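Local coordinates for histidine phosphotransfer protein (Medicago truncatula, PDB 4G78) that probably relays phosphoryl groups between cytokinin sensor histidine kinases and response regulators, through an active histidine on its helical HPt domain, at residues Thr48-Asp53 / Ser125-Asn130; Phe42-Met47 / Leu137-Lys142. All coordinates share one frame; numbering follows the deposited sequence.

Contacts 1 and 2 sample one antiparallel pairing, of helices 41-66 and 110-145, whose character changes along its length. The chain runs in opposite directions in the two helices, so contact 2, whose segments are further apart in sequence, encloses contact 1; their centres lie about 13 Å apart. Contact 1 is buried near the middle of the protein and rests on aromatic rings, a leucine and the aliphatic part of a lysine. Contact 2 lies nearer the surface, about 15 Å from the centre of the chain, where one isoleucine meets two glutamine amides and the backbones stand further apart. Neither contact has a hydrogen bond across it.

Contact 1 (Thr48-Asp53 / Ser125-Asn130); sequences TMFFDD and SLLKNN
In the interior of the HPt helical bundle, where helix 41-66 packs against helix 110-145, Phe-51 meets Lys-128 and Phe-50 meets Leu-127. The two backbones come closest at Phe-51 and Lys-128, whose CA atoms are 7.5 Å apart. Toward Phe-51 the aliphatic part of Lys-128 does the touching: its chain crosses one face of the Phe-51 ring at a slant, and CG sits 3.9 Å from the ring centroid. Since that vector is only 11° off the ring normal, the methylene lies almost straight above the centre, a CH-pi contact over the face. Further along, Lys-128 CE reaches 4.0 Å from Phe-51 CD2, so the chain follows the ring from its far end back toward its root. With CG anti to the backbone N (chi1 -180°) and every later torsion extended, the lysine has the length to carry NZ past the aromatic surface to a salt bridge with Glu-55, one turn beyond Phe-51 on the same helix. HPt proteins share a bundle of this kind, and the helix that bears the predicted phosphorylation site, His-80, borders this contact: Phe-50 also packs on Gln-82, Ser-85, Ser-86 and Val-89 of helix 72-89. Toward helix 110-145, Phe-50 brings CE2 to 4.1 Å from Leu-127 CD2, the two side chains crossing at about a right angle and the methyl approaching the ring obliquely. Leu-127 reaches on to Met-18 of helix 6-20. Within 125-130, Leu-126 O accepts the backbone N-H of Asn-130 and, from the opposite face of its plane, the side-chain ND2 of Asn-130 at 2.9 Å, which stands 40° out of the carbonyl plane.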
# COMPACT_ATOMS: atom_id res chain seq x y z
N THR A 48 2.23 9.09 1.58
CA THR A 48 2.60 9.79 0.34
C THR A 48 4.04 9.37 -0.05
O THR A 48 4.31 9.16 -1.23
CB THR A 48 2.46 11.29 0.57
OG1 THR A 48 1.15 11.61 0.80
CG2 THR A 48 3.06 12.05 -0.63
N MET A 49 4.92 9.27 0.91
CA MET A 49 6.30 8.80 0.64
C MET A 49 6.28 7.40 0.04
O MET A 49 6.99 7.11 -0.91
CB MET A 49 7.12 8.88 1.91
CG MET A 49 7.40 10.28 2.37
SD MET A 49 8.16 10.26 4.03
CE MET A 49 8.33 12.03 4.27
N PHE A 50 5.49 6.52 0.65
CA PHE A 50 5.34 5.15 0.18
C PHE A 50 4.76 5.09 -1.22
O PHE A 50 5.25 4.32 -2.06
CB PHE A 50 4.47 4.38 1.19
CG PHE A 50 4.03 3.03 0.67
CD1 PHE A 50 4.86 1.97 0.66
CD2 PHE A 50 2.73 2.86 0.22
CE1 PHE A 50 4.49 0.75 0.20
CE2 PHE A 50 2.30 1.64 -0.25
CZ PHE A 50 3.24 0.56 -0.24
N PHE A 51 3.75 5.88 -1.52
CA PHE A 51 3.13 5.86 -2.85
C PHE A 51 4.17 6.30 -3.89
O PHE A 51 4.27 5.69 -4.97
CB PHE A 51 1.91 6.79 -2.93
CG PHE A 51 0.72 6.42 -2.09
CD1 PHE A 51 0.42 5.13 -1.73
CD2 PHE A 51 -0.11 7.45 -1.64
CE1 PHE A 51 -0.68 4.86 -0.94
CE2 PHE A 51 -1.25 7.15 -0.87
CZ PHE A 51 -1.51 5.91 -0.55
N ASP A 52 4.91 7.36 -3.60
CA ASP A 52 5.85 7.85 -4.58
C ASP A 52 6.94 6.80 -4.87
O ASP A 52 7.26 6.51 -6.04
CB ASP A 52 6.43 9.17 -4.07
CG ASP A 52 5.49 10.36 -4.14
OD1 ASP A 52 4.36 10.26 -4.73
OD2 ASP A 52 5.84 11.36 -3.48
N ASP A 53 7.47 6.17 -3.83
CA ASP A 53 8.48 5.12 -4.02
C ASP A 53 7.92 3.93 -4.75
O ASP A 53 8.56 3.35 -5.64
CB ASP A 53 9.10 4.70 -2.71
CG ASP A 53 10.07 5.80 -2.12
OD1 ASP A 53 10.37 6.80 -2.78
OD2 ASP A 53 10.44 5.58 -0.98
N SER A 125 -3.04 -0.51 -6.64
CA SER A 125 -4.10 0.43 -6.96
C SER A 125 -5.28 0.31 -6.00
O SER A 125 -5.82 1.36 -5.57
CB SER A 125 -4.53 0.22 -8.42
OG SER A 125 -5.62 1.06 -8.72
N LEU A 126 -5.65 -0.89 -5.64
CA LEU A 126 -6.76 -1.08 -4.68
C LEU A 126 -6.41 -0.43 -3.38
O LEU A 126 -7.24 0.25 -2.73
CB LEU A 126 -7.05 -2.57 -4.47
CG LEU A 126 -7.74 -3.28 -5.63
CD1 LEU A 126 -7.67 -4.76 -5.46
CD2 LEU A 126 -9.24 -2.78 -5.69
N LEU A 127 -5.18 -0.66 -2.91
CA LEU A 127 -4.75 -0.08 -1.63
C LEU A 127 -4.78 1.43 -1.69
O LEU A 127 -5.30 2.10 -0.80
CB LEU A 127 -3.37 -0.58 -1.30
CG LEU A 127 -2.77 0.08 -0.06
CD1 LEU A 127 -3.48 -0.35 1.21
CD2 LEU A 127 -1.34 -0.16 -0.02
N LYS A 128 -4.15 1.99 -2.74
CA LYS A 128 -4.02 3.45 -2.82
C LYS A 128 -5.40 4.09 -2.89
O LYS A 128 -5.68 5.08 -2.20
CB LYS A 128 -3.17 3.83 -4.02
CG LYS A 128 -3.00 5.32 -4.15
CD LYS A 128 -2.06 5.75 -5.21
CE LYS A 128 -1.76 7.21 -5.24
NZ LYS A 128 -1.06 7.64 -6.46
N ASN A 129 -6.30 3.55 -3.73
CA ASN A 129 -7.64 4.16 -3.85
C ASN A 129 -8.41 4.06 -2.52
O ASN A 129 -9.08 5.04 -2.12
CB ASN A 129 -8.38 3.54 -4.95
CG ASN A 129 -7.80 4.00 -6.30
OD1 ASN A 129 -7.14 5.03 -6.44
ND2 ASN A 129 -8.10 3.21 -7.25
N ASN A 130 -8.30 2.95 -1.85
CA ASN A 130 -9.01 2.79 -0.55
C ASN A 130 -8.39 3.71 0.51
O ASN A 130 -9.15 4.30 1.31
CB ASN A 130 -9.03 1.35 -0.14
CG ASN A 130 -10.12 0.54 -0.80
OD1 ASN A 130 -11.29 0.82 -0.61
ND2 ASN A 130 -9.81 -0.42 -1.60

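Contact 2 (Phe42-Met47 / Leu137-Lys142); sequences FVIEVM and LQQEIK
Ile-44 meets the side-chain amides of Gln-138 and Gln-139 where the first turns of helix 41-66 face the last turns of helix 110-145. Along the first segment, Val-43 lies at the margin of the contact and packs instead on Phe-28 and Leu-31 of helix 26-32. Then comes Ile-44, pointed at the other helix. Its CG1 is anti to the carbonyl carbon (chi1 -58°) and the chain stays extended to CD1, which makes this methyl the foremost atom. The chain of Gln-138, extended beyond CG, runs antiparallel to that of Ile-44 alongside its end, with NE2 at 4.1 Å from Ile-44 CD1. Gln-139 comes head-on from the other helix and bends at its second torsion (chi2 -53°); its NE2 lies 3.1 Å from Ile-44 CD1, too short for a relaxed methyl-amide contact, and since Gln-139 is modelled in two conformers and the amide of this one has a narrow CG-CD-NE2 angle, the approach is doubtful. A methyl offers these amides no hydrogen bond. In this antiparallel pairing within the HPt bundle, Asp-41, at the start of helix 41-66, pairs with Lys-142 NZ in a salt bridge through OD2 and, in the conformer given, takes a hydrogen bond from Gln-139 NE2 at OD1. Met-47, buried, closes the segment against Leu-131 and Phe-135, nearer the middle of helix 110-145 than the glutamines; Phe-135 is also touched by Ile-44.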
# COMPACT_ATOMS: atom_id res chain seq x y z
N PHE A 42 0.35 12.39 10.23
CA PHE A 42 1.59 11.67 10.12
C PHE A 42 1.44 10.50 9.16
O PHE A 42 2.27 10.24 8.31
CB PHE A 42 2.03 11.21 11.57
CG PHE A 42 3.07 10.15 11.55
CD1 PHE A 42 4.37 10.37 11.12
CD2 PHE A 42 2.74 8.88 11.98
CE1 PHE A 42 5.31 9.34 11.22
CE2 PHE A 42 3.68 7.88 12.04
CZ PHE A 42 4.96 8.11 11.68
N VAL A 43 0.34 9.75 9.32
CA VAL A 43 0.14 8.58 8.44
C VAL A 43 0.00 9.00 7.00
O VAL A 43 0.49 8.31 6.11
CB VAL A 43 -0.99 7.65 8.99
CG1 VAL A 43 -2.39 8.26 8.99
CG2 VAL A 43 -1.02 6.29 8.27
N ILE A 44 -0.66 10.14 6.73
CA ILE A 44 -0.78 10.65 5.37
C ILE A 44 0.60 10.97 4.81
O ILE A 44 0.88 10.66 3.65
CB ILE A 44 -1.77 11.83 5.24
CG1 ILE A 44 -3.16 11.41 5.73
CG2 ILE A 44 -1.78 12.41 3.85
CD1 ILE A 44 -4.20 12.50 5.79
N GLU A 45 1.45 11.62 5.61
CA GLU A 45 2.80 11.97 5.18
C GLU A 45 3.58 10.69 4.79
O GLU A 45 4.26 10.64 3.77
CB GLU A 45 3.56 12.81 6.15
CG GLU A 45 2.92 14.17 6.40
CD GLU A 45 2.62 15.10 5.22
OE1 GLU A 45 3.63 15.71 4.80
OE2 GLU A 45 1.47 15.17 4.80
N VAL A 46 3.52 9.71 5.68
CA VAL A 46 4.20 8.42 5.44
C VAL A 46 3.66 7.78 4.16
O VAL A 46 4.45 7.31 3.32
CB VAL A 46 4.04 7.49 6.62
CG1 VAL A 46 4.45 6.08 6.29
CG2 VAL A 46 4.83 7.98 7.84
N MET A 47 2.35 7.71 4.02
CA MET A 47 1.79 7.03 2.87
C MET A 47 2.15 7.76 1.59
O MET A 47 2.33 7.08 0.58
CB MET A 47 0.29 6.84 3.02
CG MET A 47 -0.10 5.80 4.06
SD MET A 47 0.87 4.32 4.39
CE MET A 47 -0.37 3.15 4.59
N LEU A 137 -12.08 11.22 4.06
CA LEU A 137 -13.03 11.30 5.16
C LEU A 137 -12.37 11.96 6.38
O LEU A 137 -12.99 12.79 7.06
CB LEU A 137 -13.51 9.90 5.53
CG LEU A 137 -14.34 9.19 4.41
CD1 LEU A 137 -14.45 7.71 4.74
CD2 LEU A 137 -15.71 9.86 4.28
N GLN A 138 -11.13 11.59 6.69
CA GLN A 138 -10.43 12.18 7.83
C GLN A 138 -10.32 13.68 7.67
O GLN A 138 -10.51 14.45 8.63
CB GLN A 138 -9.00 11.67 7.96
CG GLN A 138 -9.02 10.28 8.48
CD GLN A 138 -7.68 9.62 8.64
OE1 GLN A 138 -7.59 8.53 9.26
NE2 GLN A 138 -6.66 10.13 8.05
N GLN A 139 -10.00 14.13 6.47
CA GLN A 139 -9.85 15.55 6.18
C GLN A 139 -11.17 16.32 6.34
O GLN A 139 -11.22 17.42 6.79
CB GLN A 139 -9.20 15.76 4.83
CG GLN A 139 -7.72 15.29 4.86
CD GLN A 139 -6.88 15.86 5.93
OE1 GLN A 139 -6.85 17.00 6.32
NE2 GLN A 139 -6.22 14.80 6.42
N GLU A 140 -12.27 15.65 5.87
CA GLU A 140 -13.57 16.29 6.01
C GLU A 140 -13.97 16.42 7.48
O GLU A 140 -14.56 17.43 7.88
CB GLU A 140 -14.62 15.52 5.23
CG GLU A 140 -14.43 15.65 3.74
CD GLU A 140 -15.38 14.81 2.92
OE1 GLU A 140 -16.23 14.12 3.48
OE2 GLU A 140 -15.24 14.89 1.65
N ILE A 141 -13.67 15.43 8.28
CA ILE A 141 -13.91 15.50 9.72
C ILE A 141 -13.11 16.62 10.35
O ILE A 141 -13.62 17.44 11.14
CB ILE A 141 -13.66 14.16 10.38
CG1 ILE A 141 -14.74 13.15 9.95
CG2 ILE A 141 -13.58 14.29 11.91
CD1 ILE A 141 -14.47 11.73 10.31
N LYS A 142 -11.84 16.75 9.98
CA LYS A 142 -11.00 17.87 10.48
C LYS A 142 -11.62 19.19 10.12
O LYS A 142 -11.64 20.12 10.90
CB LYS A 142 -9.61 17.74 9.93
CG LYS A 142 -8.60 18.72 10.48
CD LYS A 142 -7.18 18.19 10.34
CE LYS A 142 -6.69 18.10 8.95
NZ LYS A 142 -5.18 18.30 8.82